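PDB 3EW7: Lmo0794 protein from Listeria monocytogenes, which is of unknown function but probably binds NAD or NADP through a Rossmann-type fold, consistent with a role as an oxidoreductase. Local coordinates for residues S72-E75 with A76-V80. The protein carries 3 engineered substitutions. Numbering follows the deposited sequence.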
# COMPACT_ATOMS: atom_id res chain seq x y z
N SER A 72 5.83 1.31 12.06
CA SER A 72 6.29 1.72 13.39
C SER A 72 5.58 2.98 13.90
O SER A 72 4.83 3.62 13.17
CB SER A 72 7.79 1.98 13.34
OG SER A 72 8.04 3.17 12.62
N PRO A 73 5.85 3.36 15.16
CA PRO A 73 5.25 4.53 15.80
C PRO A 73 5.42 5.84 15.04
O PRO A 73 4.47 6.62 14.93
CB PRO A 73 5.94 4.57 17.16
CG PRO A 73 6.31 3.14 17.41
CD PRO A 73 6.82 2.72 16.07
N ASP A 74 6.63 6.09 14.54
CA ASP A 74 6.90 7.33 13.83
C ASP A 74 6.18 7.39 12.49
O ASP A 74 5.65 8.44 12.12
CB ASP A 74 8.40 7.51 13.62
CG ASP A 74 8.97 6.60 12.56
OD1 ASP A 74 9.13 7.05 11.41
OD2 ASP A 74 9.23 5.43 12.89
N GLU A 75 6.15 6.27 11.78
CA GLU A 75 5.46 6.23 10.50
C GLU A 75 3.99 6.50 10.75
O GLU A 75 3.26 6.85 9.84
CB GLU A 75 5.62 4.86 9.83
CG GLU A 75 7.04 4.50 9.46
CD GLU A 75 7.13 3.40 8.41
OE1 GLU A 75 6.11 2.69 8.17
OE2 GLU A 75 8.22 3.23 7.83
N ALA A 76 3.56 6.34 12.00
CA ALA A 76 2.17 6.54 12.35
C ALA A 76 1.78 8.01 12.42
O ALA A 76 0.60 8.34 12.47
CB ALA A 76 1.85 5.86 13.68
N GLU A 77 2.76 8.90 12.41
CA GLU A 77 2.45 10.32 12.46
C GLU A 77 2.67 10.95 11.09
O GLU A 77 2.29 12.10 10.86
CB GLU A 77 3.34 11.03 13.47
CG GLU A 77 3.65 10.24 14.72
CD GLU A 77 4.63 10.97 15.62
OE1 GLU A 77 5.29 10.31 16.45
OE2 GLU A 77 4.75 12.20 15.49
N LYS A 78 3.27 10.18 10.18
CA LYS A 78 3.59 10.66 8.85
C LYS A 78 2.74 10.13 7.70
O LYS A 78 3.15 10.19 6.54
CB LYS A 78 5.06 10.36 8.56
CG LYS A 78 6.02 11.12 9.47
CD LYS A 78 7.48 10.79 9.22
CE LYS A 78 7.86 9.48 9.86
NZ LYS A 78 9.33 9.29 9.85
N HIS A 79 1.55 9.62 8.01
CA HIS A 79 0.68 9.06 6.97
C HIS A 79 0.19 10.05 5.93
O HIS A 79 0.41 9.88 4.74
CB HIS A 79 -0.52 8.35 7.61
CG HIS A 79 -0.24 6.94 7.98
ND1 HIS A 79 -0.12 6.52 9.28
CD2 HIS A 79 -0.02 5.84 7.21
CE1 HIS A 79 0.16 5.22 9.30
NE2 HIS A 79 0.23 4.79 8.06
N VAL A 80 -0.50 11.08 6.39
CA VAL A 80 -1.03 12.10 5.50
C VAL A 80 0.09 12.78 4.72
O VAL A 80 -0.04 13.07 3.53
CB VAL A 80 -1.82 13.16 6.30
CG1 VAL A 80 -1.08 13.46 7.61
CG2 VAL A 80 -2.00 14.44 5.47
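Asp74 and Lys78, four residues apart, illustrate how a short turn can divide one carboxylate between two partners. Lys78 NZ forms a salt bridge with Asp74 OD1 at 2.7 Å, and OD1 receives it on its anti lone pair, away from OD2. The lysine chain bends at chi3 (-79°), which turns CE and NZ toward the Asp74 carboxylate. Asp74 OD2 serves the other partner, Ser72 OG, at 2.6 Å; the hydroxyl comes in from above the carboxylate plane. Along the backbone, Glu77 N gives Asp74 O a nearly straight bond of 2.9 Å (166°), running from residue i+3 back to i as in a beta turn. The bond from Lys78 N to Glu75 O, 3.3 Å, is weak. Glu75 O also lies over one face of the His79 ring, 3.4 Å above its plane and offset toward the rim, without bonding to ND1. Outside the turn, Glu75 OE1 accepts from the backbone nitrogens of Gly70 and Ile71, and His79 NE2 pairs with Tyr69 O. Lys78 occupies the N-cap position of helix 79-90, and its salt bridge and the turn bonds tie the loop after strand 64-67 to the start of that helix. With both carboxylate oxygens engaged, Asp74 should have little rotational freedom, and the nearby ammonium probably stabilises its negative charge.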